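Local atomic coordinates of probable glucarate dehydratase (Mycobacterium smegmatis str. MC2 155, PDB entry 3VDG), a protein that probably dehydrates D-glucarate or a related acid sugar, as a metal-dependent lyase of the enolase superfamily. Residues Tyr267-Thr272 and Val312-His317. Sequence-based numbering, arbitrary orientation.
Sequences YLEDPT and VVLSDH. With NA (sodium ion), chain C.
Y267 and E269 of strand 267-269 meet V312 and L314 of strand 312-315 inside the (β/α)7β barrel, the modified TIM barrel of the enolase superfamily. The strands are not bonded neighbours: strand 289-291 runs between them, their axes come no closer than 9.3 Å and their directions differ by 61°, so side chains alone bridge the gap within the barrel.

The apolar part is loose and rests on the tyrosine ring. Y267 CE1 lies 4.4 Å from V312 CG1, and CZ is equally far from L314 CD1, both methyls approaching the ring obliquely. With CG tucked over the backbone, flanked by N and C (chi1 54°), the ring reaches toward the second strand. A long aromatic residue suits this gap, with a valine and a leucine as branched partners; both of these also touch A290, whose small side chain lies on the strand between. The phenol oxygen, buried beside L314 CD1, is hydrogen-bonded to S341 OG.

The polar part centres on the sodium ion. E269 extends beyond CG (chi2 -180°), which carries its carboxylate to the ion and places CD in the plane of the Y267 ring, at its edge. OE2 binds sodium at 2.2 Å, with D244, N292 and two waters as the other ligands, while OE1 forms a salt bridge with K214, so the two oxygens of the carboxylate are gripped by different partners. The L314 side chain lies roughly perpendicular to that of E269, an apolar flank beside the carboxylate. D270 works from the second shell: its OD2 accepts a hydrogen bond of 2.8 Å from the O of water 1, itself a sodium ligand. Against the metal-bound oxygen itself, E269 OE2, L314 sets its methyl CD2 at 3.6 Å.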
ATOM      1  N   TYR A 267     -19.530  14.655   8.059  1.00 21.50           N
ATOM      2  CA  TYR A 267     -19.701  14.283   6.657  1.00 18.96           C
ATOM      3  C   TYR A 267     -21.077  13.666   6.470  1.00 16.77           C
ATOM      4  O   TYR A 267     -21.734  13.332   7.443  1.00 21.20           O
ATOM      5  CB  TYR A 267     -18.586  13.348   6.142  1.00 19.92           C
ATOM      6  CG  TYR A 267     -18.305  12.051   6.916  1.00 24.69           C
ATOM      7  CD1 TYR A 267     -17.072  11.847   7.526  1.00 29.96           C
ATOM      8  CD2 TYR A 267     -19.239  11.015   6.976  1.00 24.84           C
ATOM      9  CE1 TYR A 267     -16.784  10.664   8.202  1.00 26.64           C
ATOM     10  CE2 TYR A 267     -18.963   9.825   7.645  1.00 19.68           C
ATOM     11  CZ  TYR A 267     -17.732   9.648   8.256  1.00 29.01           C
ATOM     12  OH  TYR A 267     -17.433   8.468   8.934  1.00 24.66           O
ATOM     13  N   LEU A 268     -21.507  13.547   5.224  1.00 21.42           N
ATOM     14  CA  LEU A 268     -22.790  12.929   4.875  1.00 20.67           C
ATOM     15  C   LEU A 268     -22.515  11.661   4.066  1.00 18.16           C
ATOM     16  O   LEU A 268     -21.887  11.747   3.014  1.00 20.09           O
ATOM     17  CB  LEU A 268     -23.598  13.918   4.019  1.00 16.59           C
ATOM     18  CG  LEU A 268     -24.946  13.448   3.481  1.00 18.20           C
ATOM     19  CD1 LEU A 268     -25.881  13.201   4.658  1.00 20.77           C
ATOM     20  CD2 LEU A 268     -25.524  14.525   2.563  1.00 24.74           C
ATOM     21  N   GLU A 269     -22.934  10.486   4.551  1.00 19.69           N
ATOM     22  CA  GLU A 269     -22.535   9.238   3.886  1.00 20.36           C
ATOM     23  C   GLU A 269     -23.624   8.779   2.941  1.00 19.10           C
ATOM     24  O   GLU A 269     -24.784   8.727   3.337  1.00 23.16           O
ATOM     25  CB  GLU A 269     -22.325   8.062   4.868  1.00 20.26           C
ATOM     26  CG  GLU A 269     -21.675   8.371   6.196  1.00 41.30           C
ATOM     27  CD  GLU A 269     -21.524   7.120   7.056  1.00 33.50           C
ATOM     28  OE1 GLU A 269     -21.418   7.256   8.298  1.00 63.46           O
ATOM     29  OE2 GLU A 269     -21.531   5.995   6.491  1.00 28.88           O
ATOM     30  N   ASP A 270     -23.237   8.398   1.724  1.00 17.64           N
ATOM     31  CA  ASP A 270     -24.158   7.765   0.767  1.00 19.18           C
ATOM     32  C   ASP A 270     -25.561   8.348   0.799  1.00 21.64           C
ATOM     33  O   ASP A 270     -26.536   7.630   1.062  1.00 21.56           O
ATOM     34  CB  ASP A 270     -24.223   6.245   1.014  1.00 20.37           C
ATOM     35  CG  ASP A 270     -22.907   5.569   0.696  1.00 24.21           C
ATOM     36  OD1 ASP A 270     -22.416   5.807  -0.427  1.00 25.64           O
ATOM     37  OD2 ASP A 270     -22.353   4.852   1.570  1.00 21.67           O
ATOM     38  N   PRO A 271     -25.682   9.655   0.530  1.00 21.01           N
ATOM     39  CA  PRO A 271     -27.038  10.198   0.450  1.00 21.45           C
ATOM     40  C   PRO A 271     -27.870   9.609  -0.704  1.00 19.25           C
ATOM     41  O   PRO A 271     -29.076   9.463  -0.570  1.00 21.08           O
ATOM     42  CB  PRO A 271     -26.803  11.708   0.222  1.00 20.61           C
ATOM     43  CG  PRO A 271     -25.401  11.809  -0.326  1.00 21.01           C
ATOM     44  CD  PRO A 271     -24.643  10.688   0.350  1.00 20.00           C
ATOM     45  N   THR A 272     -27.235   9.250  -1.816  1.00 18.59           N
ATOM     46  CA  THR A 272     -27.959   8.917  -3.037  1.00 17.77           C
ATOM     47  C   THR A 272     -27.206   7.800  -3.774  1.00 24.08           C
ATOM     48  O   THR A 272     -26.002   7.643  -3.584  1.00 24.27           O
ATOM     49  CB  THR A 272     -28.103  10.185  -3.921  1.00 22.80           C
ATOM     50  OG1 THR A 272     -29.069   9.960  -4.955  1.00 22.72           O
ATOM     51  CG2 THR A 272     -26.754  10.581  -4.557  1.00 20.64           C
ATOM     52  N   VAL A 312     -14.597  11.252   1.050  1.00 18.48           N
ATOM     53  CA  VAL A 312     -14.173  10.375   2.162  1.00 17.04           C
ATOM     54  C   VAL A 312     -14.535   8.920   1.826  1.00 25.37           C
ATOM     55  O   VAL A 312     -15.651   8.647   1.387  1.00 21.75           O
ATOM     56  CB  VAL A 312     -14.871  10.763   3.488  1.00 18.58           C
ATOM     57  CG1 VAL A 312     -14.509   9.782   4.589  1.00 16.76           C
ATOM     58  CG2 VAL A 312     -14.537  12.200   3.923  1.00 20.30           C
ATOM     59  N   VAL A 313     -13.599   7.987   1.997  1.00 19.40           N
ATOM     60  CA  VAL A 313     -13.901   6.563   1.754  1.00 16.92           C
ATOM     61  C   VAL A 313     -13.918   5.847   3.109  1.00 19.46           C
ATOM     62  O   VAL A 313     -13.054   6.081   3.957  1.00 19.89           O
ATOM     63  CB  VAL A 313     -12.859   5.896   0.826  1.00 21.68           C
ATOM     64  CG1 VAL A 313     -13.164   4.402   0.659  1.00 20.56           C
ATOM     65  CG2 VAL A 313     -12.869   6.570  -0.544  1.00 21.31           C
ATOM     66  N   LEU A 314     -14.912   5.015   3.353  1.00 17.11           N
ATOM     67  CA  LEU A 314     -14.912   4.255   4.596  1.00 17.86           C
ATOM     68  C   LEU A 314     -14.219   2.935   4.379  1.00 25.77           C
ATOM     69  O   LEU A 314     -14.664   2.134   3.585  1.00 23.18           O
ATOM     70  CB  LEU A 314     -16.323   4.036   5.131  1.00 19.46           C
ATOM     71  CG  LEU A 314     -16.902   5.068   6.098  1.00 24.40           C
ATOM     72  CD1 LEU A 314     -17.077   6.408   5.419  1.00 22.28           C
ATOM     73  CD2 LEU A 314     -18.236   4.595   6.667  1.00 32.61           C
ATOM     74  N   SER A 315     -13.088   2.721   5.052  1.00 19.29           N
ATOM     75  CA  SER A 315     -12.410   1.437   4.913  1.00 17.82           C
ATOM     76  C   SER A 315     -13.245   0.346   5.590  1.00 19.24           C
ATOM     77  O   SER A 315     -14.065   0.625   6.463  1.00 21.06           O
ATOM     78  CB  SER A 315     -11.034   1.488   5.576  1.00 20.98           C
ATOM     79  OG  SER A 315     -11.180   1.735   6.982  1.00 25.39           O
ATOM     80  N   ASP A 316     -13.011  -0.900   5.206  1.00 20.85           N
ATOM     81  CA  ASP A 316     -13.563  -2.044   5.926  1.00 18.45           C
ATOM     82  C   ASP A 316     -12.745  -3.266   5.540  1.00 20.86           C
ATOM     83  O   ASP A 316     -12.865  -3.765   4.412  1.00 21.34           O
ATOM     84  CB  ASP A 316     -15.041  -2.263   5.562  1.00 18.58           C
ATOM     85  CG  ASP A 316     -15.682  -3.346   6.399  1.00 23.15           C
ATOM     86  OD1 ASP A 316     -14.950  -4.287   6.789  1.00 23.22           O
ATOM     87  OD2 ASP A 316     -16.909  -3.270   6.660  1.00 22.93           O
ATOM     88  N   HIS A 317     -11.909  -3.759   6.454  1.00 15.60           N
ATOM     89  CA  HIS A 317     -10.994  -4.851   6.079  1.00 18.30           C
ATOM     90  C   HIS A 317     -11.718  -6.122   5.738  1.00 19.56           C
ATOM     91  O   HIS A 317     -11.148  -7.007   5.108  1.00 19.98           O
ATOM     92  CB  HIS A 317      -9.939  -5.113   7.161  1.00 17.70           C
ATOM     93  CG  HIS A 317     -10.460  -5.817   8.385  1.00 18.69           C
ATOM     94  ND1 HIS A 317     -10.942  -5.156   9.451  1.00 19.13           N
ATOM     95  CD2 HIS A 317     -10.515  -7.181   8.706  1.00 15.85           C
ATOM     96  CE1 HIS A 317     -11.312  -6.039  10.389  1.00 21.02           C
ATOM     97  NE2 HIS A 317     -11.052  -7.281   9.923  1.00 19.85           N
TER
HETATM   98 NA    NA C 502     -22.287   4.025   5.833  1.00 43.00          NA
HETATM   99  O   HOH W   1     -23.612   3.849   3.881  1.00 25.35           O
HETATM  100  O   HOH W   2     -22.628   2.252   7.248  1.00 32.47           O